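Local coordinates for protein flavodoxin (Bacillus cereus, PDB 6GAQ) that binds flavin mononucleotide and probably serves as a low-potential electron donor to partner redox enzymes, at residues 34-39 with 146-151; 48-53 with 83-88; 61-66 with 70-75; 92-97 with 114-119. All blocks are in the same frame, centred on the assembly; numbering follows the deposited sequence.

Contact 1 of 4, residues 34-39 with 146-151; sequences DAFDHE and FAIAFA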
# COMPACT_ATOMS: atom_id res chain seq x y z
N ASP A 34 11.48 1.90 -9.56
CA ASP A 34 12.40 1.28 -10.50
C ASP A 34 13.56 2.22 -10.83
O ASP A 34 14.70 1.77 -10.98
CB ASP A 34 11.67 0.90 -11.79
CG ASP A 34 10.87 -0.38 -11.65
OD1 ASP A 34 11.13 -1.16 -10.71
OD2 ASP A 34 9.97 -0.60 -12.49
N ALA A 35 13.28 3.52 -10.95
CA ALA A 35 14.30 4.47 -11.38
C ALA A 35 15.46 4.52 -10.39
O ALA A 35 16.62 4.64 -10.79
CB ALA A 35 13.68 5.85 -11.57
N PHE A 36 15.16 4.47 -9.10
CA PHE A 36 16.17 4.11 -8.11
C PHE A 36 16.40 2.61 -8.23
O PHE A 36 15.44 1.83 -8.21
CB PHE A 36 15.71 4.47 -6.70
CG PHE A 36 15.14 5.85 -6.58
CD1 PHE A 36 13.79 6.08 -6.78
CD2 PHE A 36 15.96 6.93 -6.25
CE1 PHE A 36 13.27 7.36 -6.67
CE2 PHE A 36 15.44 8.20 -6.14
CZ PHE A 36 14.09 8.42 -6.35
N ASP A 37 17.65 2.19 -8.37
CA ASP A 37 17.91 0.80 -8.73
C ASP A 37 17.51 -0.17 -7.63
O ASP A 37 18.29 -1.05 -7.24
CB ASP A 37 19.39 0.63 -9.10
CG ASP A 37 19.74 1.34 -10.40
OD1 ASP A 37 18.90 1.33 -11.33
OD2 ASP A 37 20.85 1.91 -10.49
N HIS A 38 16.27 -0.04 -7.15
CA HIS A 38 15.68 -0.95 -6.19
C HIS A 38 15.06 -2.15 -6.91
O HIS A 38 14.77 -2.12 -8.11
CB HIS A 38 14.59 -0.25 -5.37
CG HIS A 38 15.12 0.80 -4.43
ND1 HIS A 38 16.29 0.64 -3.72
CD2 HIS A 38 14.62 2.01 -4.08
CE1 HIS A 38 16.49 1.71 -2.97
NE2 HIS A 38 15.50 2.56 -3.18
N GLU A 39 14.86 -3.23 -6.15
CA GLU A 39 14.22 -4.44 -6.65
C GLU A 39 12.76 -4.43 -6.21
O GLU A 39 12.46 -4.64 -5.03
CB GLU A 39 14.95 -5.68 -6.14
CG GLU A 39 15.36 -6.66 -7.22
CD GLU A 39 16.22 -7.79 -6.69
OE1 GLU A 39 16.64 -7.71 -5.51
OE2 GLU A 39 16.47 -8.76 -7.44
N PHE A 146 4.90 10.65 -3.45
CA PHE A 146 4.83 9.62 -2.41
C PHE A 146 5.93 8.58 -2.60
O PHE A 146 6.63 8.21 -1.65
CB PHE A 146 3.45 8.97 -2.42
CG PHE A 146 3.28 7.89 -1.38
CD1 PHE A 146 2.92 8.21 -0.09
CD2 PHE A 146 3.47 6.56 -1.72
CE1 PHE A 146 2.76 7.21 0.87
CE2 PHE A 146 3.32 5.56 -0.77
CZ PHE A 146 2.96 5.89 0.52
N ALA A 147 6.09 8.09 -3.84
CA ALA A 147 7.07 7.03 -4.09
C ALA A 147 8.50 7.53 -3.93
O ALA A 147 9.37 6.78 -3.49
CB ALA A 147 6.86 6.45 -5.49
N ILE A 148 8.76 8.79 -4.29
CA ILE A 148 10.11 9.33 -4.17
C ILE A 148 10.50 9.50 -2.71
O ILE A 148 11.63 9.19 -2.31
CB ILE A 148 10.23 10.64 -4.96
CG1 ILE A 148 10.28 10.36 -6.47
CG2 ILE A 148 11.46 11.42 -4.53
CD1 ILE A 148 10.12 11.59 -7.33
N ALA A 149 9.57 10.00 -1.89
CA ALA A 149 9.86 10.16 -0.46
C ALA A 149 10.12 8.81 0.19
O ALA A 149 10.97 8.70 1.09
CB ALA A 149 8.70 10.88 0.23
N PHE A 150 9.40 7.77 -0.24
CA PHE A 150 9.68 6.43 0.26
C PHE A 150 11.07 5.97 -0.14
O PHE A 150 11.78 5.34 0.66
CB PHE A 150 8.62 5.45 -0.26
CG PHE A 150 8.68 4.09 0.38
CD1 PHE A 150 8.09 3.86 1.61
CD2 PHE A 150 9.32 3.04 -0.26
CE1 PHE A 150 8.15 2.61 2.20
CE2 PHE A 150 9.38 1.79 0.32
CZ PHE A 150 8.79 1.57 1.55
N ALA A 151 11.48 6.28 -1.37
CA ALA A 151 12.83 5.92 -1.81
C ALA A 151 13.89 6.71 -1.05
O ALA A 151 14.99 6.19 -0.83
CB ALA A 151 12.97 6.17 -3.32
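On one face of the flavodoxin sheet, at the exit of helix 21-35, the ring of Phe-36 lies against the methyl group of Ala-151 from the last turns of helix 137-152. Ala-151 CB stands 3.7 Å from the centroid of the Phe-36 ring and 18° off the ring normal, which qualifies as a CH-pi contact over the face. The methyl is not centred: it is 3.6 Å from Phe-36 CD1 and 3.9 Å from Phe-36 CG, a shift toward the CD1-CE1 side. Phe-36, the first residue to leave helical geometry, has CG anti to its carbonyl carbon (chi1 -47°), which carries the ring across to the other helix. One turn earlier, Ile-148 CG1 comes up to the ring edge, 4.2 Å from Phe-36 CE1. His-38, two residues on, adds a looser neighbour, with NE2 4.4 Å from Ala-151 CB. The two helices also meet further in, where Ala-147 touches Ile-29 and Ala-151 touches Leu-33. Small alanine side chains facing a neighbouring helix, with the Phe-36 ring laid over Ala-151 where helix 21-35 ends, make up a plain helix-helix packing within the three-layer alpha/beta/alpha flavodoxin fold.

Contact 2 of 4, residues 48-53 with 83-88; sequences MDAEEL and ENIDLA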
# COMPACT_ATOMS: atom_id res chain seq x y z
N MET A 48 -2.43 -14.37 -0.81
CA MET A 48 -1.01 -14.16 -0.55
C MET A 48 -0.74 -14.41 0.93
O MET A 48 -1.25 -13.68 1.79
CB MET A 48 -0.60 -12.74 -0.94
CG MET A 48 0.80 -12.33 -0.53
SD MET A 48 1.13 -10.61 -0.94
CE MET A 48 2.87 -10.49 -0.52
N ASP A 49 0.04 -15.44 1.22
CA ASP A 49 0.43 -15.72 2.59
C ASP A 49 1.32 -14.59 3.11
O ASP A 49 2.34 -14.26 2.50
CB ASP A 49 1.16 -17.06 2.68
CG ASP A 49 0.38 -18.18 2.02
OD1 ASP A 49 -0.44 -18.81 2.71
OD2 ASP A 49 0.59 -18.42 0.81
N ALA A 50 0.92 -13.99 4.24
CA ALA A 50 1.59 -12.82 4.76
C ALA A 50 3.03 -13.09 5.21
O ALA A 50 3.74 -12.14 5.53
CB ALA A 50 0.80 -12.23 5.93
N GLU A 51 3.46 -14.35 5.24
CA GLU A 51 4.84 -14.67 5.60
C GLU A 51 5.84 -14.11 4.60
O GLU A 51 7.00 -13.90 4.95
CB GLU A 51 5.01 -16.18 5.71
CG GLU A 51 4.52 -16.78 7.02
CD GLU A 51 5.65 -17.04 8.00
OE1 GLU A 51 5.36 -17.23 9.20
OE2 GLU A 51 6.82 -17.05 7.57
N GLU A 52 5.41 -13.87 3.35
CA GLU A 52 6.33 -13.48 2.29
C GLU A 52 6.97 -12.11 2.53
O GLU A 52 8.00 -11.82 1.92
CB GLU A 52 5.59 -13.47 0.95
CG GLU A 52 4.98 -14.81 0.57
CD GLU A 52 4.00 -14.69 -0.59
OE1 GLU A 52 2.84 -15.13 -0.44
OE2 GLU A 52 4.40 -14.16 -1.65
N LEU A 53 6.38 -11.28 3.39
CA LEU A 53 6.86 -9.91 3.55
C LEU A 53 8.23 -9.83 4.19
O LEU A 53 8.92 -8.82 4.02
CB LEU A 53 5.86 -9.10 4.38
CG LEU A 53 4.69 -8.41 3.66
CD1 LEU A 53 3.76 -9.42 3.00
CD2 LEU A 53 3.92 -7.53 4.63
N GLU A 83 -1.51 -11.08 11.53
CA GLU A 83 -1.51 -11.12 12.99
C GLU A 83 -0.31 -11.87 13.56
O GLU A 83 0.09 -11.61 14.70
CB GLU A 83 -2.82 -11.74 13.48
CG GLU A 83 -2.98 -11.82 14.99
CD GLU A 83 -3.06 -10.46 15.65
OE1 GLU A 83 -3.58 -9.52 15.01
OE2 GLU A 83 -2.61 -10.32 16.81
N ASN A 84 0.28 -12.79 12.79
CA ASN A 84 1.27 -13.72 13.32
C ASN A 84 2.63 -13.57 12.65
O ASN A 84 3.29 -14.57 12.34
CB ASN A 84 0.77 -15.16 13.18
CG ASN A 84 -0.16 -15.57 14.29
OD1 ASN A 84 -0.51 -14.76 15.16
ND2 ASN A 84 -0.56 -16.84 14.29
N ILE A 85 3.08 -12.34 12.42
CA ILE A 85 4.42 -12.10 11.89
C ILE A 85 5.01 -10.86 12.54
O ILE A 85 4.30 -9.90 12.83
CB ILE A 85 4.43 -11.96 10.35
CG1 ILE A 85 3.32 -11.03 9.88
CG2 ILE A 85 4.34 -13.32 9.68
CD1 ILE A 85 3.61 -10.39 8.54
N ASP A 86 6.33 -10.89 12.75
CA ASP A 86 7.08 -9.79 13.34
C ASP A 86 7.72 -8.99 12.21
O ASP A 86 8.59 -9.50 11.50
CB ASP A 86 8.13 -10.31 14.31
CG ASP A 86 8.82 -9.20 15.08
OD1 ASP A 86 8.39 -8.03 14.96
OD2 ASP A 86 9.79 -9.50 15.81
N LEU A 87 7.28 -7.74 12.04
CA LEU A 87 7.79 -6.87 10.99
C LEU A 87 8.81 -5.86 11.52
O LEU A 87 9.00 -4.81 10.90
CB LEU A 87 6.64 -6.13 10.31
CG LEU A 87 5.74 -6.96 9.40
CD1 LEU A 87 4.46 -6.21 9.07
CD2 LEU A 87 6.47 -7.35 8.12
N ALA A 88 9.47 -6.17 12.63
CA ALA A 88 10.46 -5.26 13.19
C ALA A 88 11.62 -5.08 12.22
O ALA A 88 12.20 -6.05 11.73
CB ALA A 88 10.97 -5.79 14.53
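Ile-85 reaches from the loop after helix 73-81 to the 3-10 segment that begins at Ala-50, joining two connections at one end of the flavodoxin alpha/beta fold. The CA atoms of Glu-51 and Ile-85 are 6.8 Å apart, and side chains make most of the contact between them. The CB of Ile-85 points at the turn but remains 4.9 Å from Ala-50 O, and its branches make the contacts. The CG2 methyl goes to the outer side, where it lies 4.1 Å from Glu-51 OE1; the glutamate chain, bent at its second torsion, and the isoleucine run past each other in opposite directions. The other branch starts at CG1, which sits between the backbone N and the carbonyl carbon (chi1 46°) and serves mainly as a spacer. Its tip, CD1, is the atom that arrives: it is 3.5 Å from Ala-50 O and 4.3 Å from Ala-50 CB, resting on the start of the turn by van der Waals contact. Alongside, Leu-87 CD2 meets Leu-53 CB at 4.2 Å, extending the apolar patch toward Ile-59 of strand 58-63. Leu-82 lies against both Ala-50 and Leu-53, and Asp-81 OD2 accepts a hydrogen bond from Ala-50 N. Polar bonding within segment 83-88 shapes the loop itself: in an Asx turn, Ala-88 N donates to Asp-86 OD1 over 3.2 Å at an N-H...O angle of 145°, meeting the oxygen from above the carboxylate plane, 60° out of it.

Contact 3 of 4, residues 61-66 with 70-75; sequences LGSYTW and ELPFEA. With FMN (flavin mononucleotide), chain C.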
# COMPACT_ATOMS: atom_id res chain seq x y z
N LEU A 61 1.93 -1.51 1.14
CA LEU A 61 0.60 -2.08 0.97
C LEU A 61 -0.33 -1.07 0.32
O LEU A 61 -0.16 0.14 0.45
CB LEU A 61 0.03 -2.54 2.31
CG LEU A 61 0.87 -3.52 3.14
CD1 LEU A 61 0.09 -3.99 4.36
CD2 LEU A 61 1.30 -4.70 2.29
N GLY A 62 -1.34 -1.59 -0.38
CA GLY A 62 -2.32 -0.75 -1.03
C GLY A 62 -3.67 -1.42 -1.13
O GLY A 62 -3.75 -2.61 -1.45
N SER A 63 -4.74 -0.68 -0.87
CA SER A 63 -6.07 -1.26 -0.91
C SER A 63 -7.11 -0.17 -1.09
O SER A 63 -6.95 0.95 -0.59
CB SER A 63 -6.37 -2.05 0.37
OG SER A 63 -7.77 -2.25 0.53
N TYR A 64 -8.16 -0.50 -1.83
CA TYR A 64 -9.32 0.37 -1.90
C TYR A 64 -10.21 0.15 -0.68
O TYR A 64 -10.06 -0.83 0.06
CB TYR A 64 -10.11 0.11 -3.19
CG TYR A 64 -10.75 -1.26 -3.29
CD1 TYR A 64 -9.98 -2.39 -3.56
CD2 TYR A 64 -12.12 -1.43 -3.12
CE1 TYR A 64 -10.56 -3.64 -3.66
CE2 TYR A 64 -12.70 -2.67 -3.22
CZ TYR A 64 -11.92 -3.78 -3.49
OH TYR A 64 -12.50 -5.02 -3.58
N THR A 65 -11.12 1.09 -0.46
CA THR A 65 -12.04 1.02 0.67
C THR A 65 -13.42 0.61 0.19
O THR A 65 -13.91 1.12 -0.82
CB THR A 65 -12.12 2.37 1.39
OG1 THR A 65 -10.80 2.77 1.81
CG2 THR A 65 -13.00 2.26 2.62
N TRP A 66 -14.03 -0.33 0.91
CA TRP A 66 -15.35 -0.83 0.57
C TRP A 66 -16.39 -0.26 1.54
O TRP A 66 -16.12 0.73 2.25
CB TRP A 66 -15.32 -2.36 0.56
CG TRP A 66 -16.33 -2.97 -0.38
CD1 TRP A 66 -17.26 -3.92 -0.07
CD2 TRP A 66 -16.50 -2.68 -1.78
NE1 TRP A 66 -18.00 -4.23 -1.18
CE2 TRP A 66 -17.55 -3.49 -2.24
CE3 TRP A 66 -15.86 -1.82 -2.68
CZ2 TRP A 66 -17.99 -3.46 -3.57
CZ3 TRP A 66 -16.29 -1.80 -3.99
CH2 TRP A 66 -17.34 -2.61 -4.42
N GLU A 70 -14.97 -0.18 5.60
CA GLU A 70 -14.40 -1.48 5.89
C GLU A 70 -13.46 -1.91 4.77
O GLU A 70 -13.59 -1.49 3.62
CB GLU A 70 -15.51 -2.53 6.05
CG GLU A 70 -16.48 -2.25 7.18
CD GLU A 70 -17.41 -3.41 7.45
OE1 GLU A 70 -17.08 -4.26 8.31
OE2 GLU A 70 -18.48 -3.49 6.80
N LEU A 71 -12.50 -2.76 5.13
CA LEU A 71 -11.65 -3.37 4.13
C LEU A 71 -12.49 -4.22 3.19
O LEU A 71 -13.50 -4.80 3.59
CB LEU A 71 -10.57 -4.23 4.79
CG LEU A 71 -9.53 -3.53 5.66
CD1 LEU A 71 -8.50 -4.52 6.14
CD2 LEU A 71 -8.87 -2.40 4.88
N PRO A 72 -12.10 -4.32 1.92
CA PRO A 72 -12.80 -5.24 1.01
C PRO A 72 -12.62 -6.68 1.47
O PRO A 72 -11.69 -7.01 2.22
CB PRO A 72 -12.12 -5.00 -0.34
CG PRO A 72 -10.81 -4.37 -0.01
CD PRO A 72 -11.03 -3.57 1.24
N PHE A 73 -13.54 -7.54 1.03
CA PHE A 73 -13.52 -8.95 1.41
C PHE A 73 -12.17 -9.60 1.13
O PHE A 73 -11.76 -10.51 1.86
CB PHE A 73 -14.63 -9.69 0.65
CG PHE A 73 -14.93 -9.11 -0.70
CD1 PHE A 73 -16.14 -8.49 -0.95
CD2 PHE A 73 -14.00 -9.18 -1.73
CE1 PHE A 73 -16.42 -7.95 -2.19
CE2 PHE A 73 -14.27 -8.64 -2.97
CZ PHE A 73 -15.49 -8.03 -3.20
N GLU A 74 -11.47 -9.14 0.09
CA GLU A 74 -10.22 -9.76 -0.32
C GLU A 74 -9.07 -9.37 0.61
O GLU A 74 -8.12 -10.16 0.78
CB GLU A 74 -9.89 -9.34 -1.75
CG GLU A 74 -10.36 -7.92 -2.06
CD GLU A 74 -10.36 -7.61 -3.54
OE1 GLU A 74 -11.46 -7.51 -4.13
OE2 GLU A 74 -9.26 -7.46 -4.13
N ALA A 75 -9.12 -8.18 1.20
CA ALA A 75 -8.02 -7.65 1.99
C ALA A 75 -8.13 -7.94 3.47
O ALA A 75 -7.10 -7.92 4.17
CB ALA A 75 -7.91 -6.13 1.78
N1 FMN C . -14.47 4.76 -0.84
C2 FMN C . -14.08 5.26 0.39
O2 FMN C . -13.14 6.05 0.46
N3 FMN C . -14.75 4.88 1.54
C4 FMN C . -15.81 4.00 1.47
O4 FMN C . -16.40 3.66 2.49
C4A FMN C . -16.20 3.49 0.23
N5 FMN C . -17.26 2.61 0.16
C5A FMN C . -17.65 2.12 -1.07
C6 FMN C . -18.72 1.23 -1.14
C7 FMN C . -19.12 0.72 -2.37
C7M FMN C . -20.27 -0.24 -2.44
C8 FMN C . -18.46 1.10 -3.53
C8M FMN C . -18.89 0.56 -4.86
C9 FMN C . -17.39 1.99 -3.46
C9A FMN C . -16.98 2.50 -2.23
N10 FMN C . -15.91 3.37 -2.15
C10 FMN C . -15.53 3.88 -0.92
C1' FMN C . -15.20 3.81 -3.40
C2' FMN C . -14.03 2.92 -3.82
O2' FMN C . -13.08 2.84 -2.78
C3' FMN C . -13.40 3.53 -5.06
O3' FMN C . -14.25 3.32 -6.17
C4' FMN C . -12.01 3.00 -5.38
O4' FMN C . -11.36 3.91 -6.24
C5' FMN C . -12.03 1.63 -6.04
O5' FMN C . -10.69 1.23 -6.24
P FMN C . -10.30 -0.04 -7.17
O1P FMN C . -10.42 0.37 -8.61
O2P FMN C . -8.88 -0.46 -6.88
O3P FMN C . -11.24 -1.19 -6.89
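The ring of Tyr-64 is sandwiched between Pro-72 and the FMN phosphate. Pro-72 CG sits over one face, 3.9 Å from the ring centroid, in a CH-pi contact, while phosphate oxygen O3P stands 3.6 Å above the opposite face. With CG held between the backbone N and the carbonyl carbon (chi1 65°), the ring is swung over the proline and its hydroxyl carried to Glu-74. Tyr-64 OH donates to Glu-74 OE1 at 2.8 Å; the acceptor lies at the ring edge, the ring and carboxylate planes are 87° apart, and the hydroxyl meets OE1 from above the carboxylate plane. Trp-66 is flanked in a similar way. One face turns to the dimethylbenzene end of the flavin, with Trp-66 CZ3 3.6 Å from FMN C8M. The other receives the edge of Phe-73 in a T-shaped pair, planes at 64°, although Phe-73 is poorly ordered. Trp-66 N donates to Glu-70 O at 3.0 Å across the loop; Thr-65 O accepts from FMN ribityl O2' at 2.7 Å. Thr-65 CG2 meanwhile lies 3.3 Å from flavin N3. A loop after the third strand that turns back on itself, offering a backbone carbonyl to the ribityl chain and an aromatic ring to the isoalloxazine, is characteristic of the flavodoxin FMN site.

Contact 4 of 4, residues 92-97 with 114-119; sequences VAVFGS and ERLVER. With FMN (flavin mononucleotide), chain C.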
# COMPACT_ATOMS: atom_id res chain seq x y z
N VAL A 92 7.90 0.56 5.98
CA VAL A 92 6.65 0.31 5.27
C VAL A 92 5.93 1.62 4.98
O VAL A 92 6.22 2.67 5.56
CB VAL A 92 5.71 -0.63 6.05
CG1 VAL A 92 6.41 -1.95 6.35
CG2 VAL A 92 5.24 0.04 7.34
N ALA A 93 4.98 1.54 4.05
CA ALA A 93 4.09 2.64 3.72
C ALA A 93 2.79 2.06 3.17
O ALA A 93 2.71 0.87 2.87
CB ALA A 93 4.73 3.60 2.71
N VAL A 94 1.77 2.91 3.07
CA VAL A 94 0.44 2.48 2.65
C VAL A 94 -0.11 3.49 1.64
O VAL A 94 0.22 4.68 1.69
CB VAL A 94 -0.52 2.34 3.86
CG1 VAL A 94 -1.90 1.86 3.42
CG2 VAL A 94 0.06 1.37 4.89
N PHE A 95 -0.92 3.00 0.71
CA PHE A 95 -1.66 3.86 -0.21
C PHE A 95 -3.03 3.25 -0.44
O PHE A 95 -3.33 2.14 -0.01
CB PHE A 95 -0.91 4.05 -1.54
CG PHE A 95 -0.73 2.78 -2.33
CD1 PHE A 95 -1.68 2.40 -3.27
CD2 PHE A 95 0.38 1.98 -2.15
CE1 PHE A 95 -1.51 1.24 -4.01
CE2 PHE A 95 0.55 0.82 -2.88
CZ PHE A 95 -0.40 0.45 -3.81
N GLY A 96 -3.88 4.00 -1.14
CA GLY A 96 -5.23 3.52 -1.41
C GLY A 96 -5.98 4.50 -2.28
O GLY A 96 -5.61 5.68 -2.40
N SER A 97 -7.05 3.99 -2.89
CA SER A 97 -7.94 4.78 -3.73
C SER A 97 -9.35 4.69 -3.17
O SER A 97 -9.88 3.59 -3.00
CB SER A 97 -7.90 4.30 -5.18
OG SER A 97 -8.86 4.98 -5.97
N GLU A 114 -2.28 1.11 10.89
CA GLU A 114 -2.29 0.67 12.28
C GLU A 114 -1.79 -0.77 12.40
O GLU A 114 -1.02 -1.09 13.31
CB GLU A 114 -3.69 0.80 12.87
CG GLU A 114 -4.22 2.22 12.93
CD GLU A 114 -5.71 2.27 13.18
OE1 GLU A 114 -6.35 1.20 13.21
OE2 GLU A 114 -6.25 3.38 13.35
N ARG A 115 -2.22 -1.64 11.49
CA ARG A 115 -1.83 -3.05 11.57
C ARG A 115 -0.33 -3.21 11.38
O ARG A 115 0.31 -3.97 12.12
CB ARG A 115 -2.60 -3.86 10.52
CG ARG A 115 -2.04 -5.25 10.27
CD ARG A 115 -2.13 -6.13 11.52
NE ARG A 115 -3.43 -6.79 11.63
CZ ARG A 115 -4.23 -6.68 12.68
NH1 ARG A 115 -3.88 -5.93 13.71
NH2 ARG A 115 -5.40 -7.32 12.70
N LEU A 116 0.26 -2.51 10.41
CA LEU A 116 1.70 -2.62 10.19
C LEU A 116 2.48 -2.10 11.40
O LEU A 116 3.48 -2.71 11.80
CB LEU A 116 2.09 -1.86 8.93
CG LEU A 116 1.62 -2.48 7.61
CD1 LEU A 116 2.14 -1.69 6.42
CD2 LEU A 116 2.03 -3.94 7.51
N VAL A 117 2.03 -0.99 11.99
CA VAL A 117 2.68 -0.48 13.19
C VAL A 117 2.43 -1.43 14.36
O VAL A 117 3.32 -1.64 15.21
CB VAL A 117 2.19 0.95 13.50
CG1 VAL A 117 2.73 1.42 14.84
CG2 VAL A 117 2.63 1.90 12.39
N GLU A 118 1.24 -2.02 14.43
CA GLU A 118 0.91 -2.98 15.47
C GLU A 118 1.80 -4.21 15.45
O GLU A 118 1.78 -4.99 16.42
CB GLU A 118 -0.56 -3.41 15.33
CG GLU A 118 -1.21 -3.93 16.61
CD GLU A 118 -2.70 -4.15 16.44
OE1 GLU A 118 -3.23 -3.84 15.36
OE2 GLU A 118 -3.34 -4.66 17.39
N ARG A 119 2.59 -4.41 14.39
CA ARG A 119 3.43 -5.59 14.25
C ARG A 119 4.91 -5.24 14.15
O ARG A 119 5.72 -6.08 13.74
CB ARG A 119 2.99 -6.41 13.04
CG ARG A 119 1.60 -6.98 13.19
CD ARG A 119 1.63 -8.46 13.49
NE ARG A 119 2.46 -8.78 14.65
CZ ARG A 119 1.98 -9.10 15.85
NH1 ARG A 119 0.67 -9.15 16.05
NH2 ARG A 119 2.81 -9.37 16.84
N1 FMN C . -14.47 4.76 -0.84
C2 FMN C . -14.08 5.26 0.39
O2 FMN C . -13.14 6.05 0.46
N3 FMN C . -14.75 4.88 1.54
C4 FMN C . -15.81 4.00 1.47
O4 FMN C . -16.40 3.66 2.49
C4A FMN C . -16.20 3.49 0.23
N5 FMN C . -17.26 2.61 0.16
C5A FMN C . -17.65 2.12 -1.07
C6 FMN C . -18.72 1.23 -1.14
C7 FMN C . -19.12 0.72 -2.37
C7M FMN C . -20.27 -0.24 -2.44
C8 FMN C . -18.46 1.10 -3.53
C8M FMN C . -18.89 0.56 -4.86
C9 FMN C . -17.39 1.99 -3.46
C9A FMN C . -16.98 2.50 -2.23
N10 FMN C . -15.91 3.37 -2.15
C10 FMN C . -15.53 3.88 -0.92
C1' FMN C . -15.20 3.81 -3.40
C2' FMN C . -14.03 2.92 -3.82
O2' FMN C . -13.08 2.84 -2.78
C3' FMN C . -13.40 3.53 -5.06
O3' FMN C . -14.25 3.32 -6.17
C4' FMN C . -12.01 3.00 -5.38
O4' FMN C . -11.36 3.91 -6.24
C5' FMN C . -12.03 1.63 -6.04
O5' FMN C . -10.69 1.23 -6.24
P FMN C . -10.30 -0.04 -7.17
O1P FMN C . -10.42 0.37 -8.61
O2P FMN C . -8.88 -0.46 -6.88
O3P FMN C . -11.24 -1.19 -6.89
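Apolar contact carries the whole of this junction, and Leu-116 CD1 is its centre. That methyl lies 3.7 Å from Val-92 CG2 and equally near Val-92 CB, then 4.0 Å from Val-94 CG2, so it rests on two residues of strand 91-98 that present their side chains to the same face of the sheet. Leu-116 CG is anti to its own carbonyl carbon, and CD1 continues away from CA in an extended line (chi2 -176°), which brings the methyl down onto the strand. The CA atoms of Val-92 and Leu-116 stand 7.6 Å apart, and Leu-61 and Leu-87 also touch Leu-116, enlarging the apolar layer beneath helix 107-117.

Charged groups pair within segment 114-119 and bond beyond it. Arg-115 NH1 and Glu-118 OE1 form a salt bridge of 2.7 Å, the carboxylate approaching the guanidinium at its edge and in its plane, while Arg-115 NE donates to His-79 O.

Hydrogen bonding to the cofactor belongs to the far end of the strand. FMN O4' donates to Ser-97 OG at 2.7 Å, and Ser-97 OG is bonded to Leu-132 O as well, so the hydroxyl is gripped twice. Within this beta-alpha-beta crossover, the contact between the two segments is apolar and therefore depends on burial and close packing, while Arg-115 and Ser-97 find their polar partners elsewhere.

In the fold
Contact 4 lies nearest the centre of the chain and is buried, whereas contact 1, on the other face of the sheet, is only partly so; both are apolar, contact 4 through aliphatic methyls and contact 1 through an aromatic face. The two meet through the sheet, where Phe-146 and Phe-150 pack on Ala-93. Contact 3 shares that sheet: strands 58-63 and 91-98 are neighbours, bonded between Leu-61 and Phe-95, and both contacts reach FMN. The mixture of rings, hydroxyl and backbone bonds in contact 3 reflects the flavin site. Contact 2, centred about 15 Å from the chain's centre, is nonetheless largely buried; a Leu-87 to Arg-119 backbone bond ties it to contact 4.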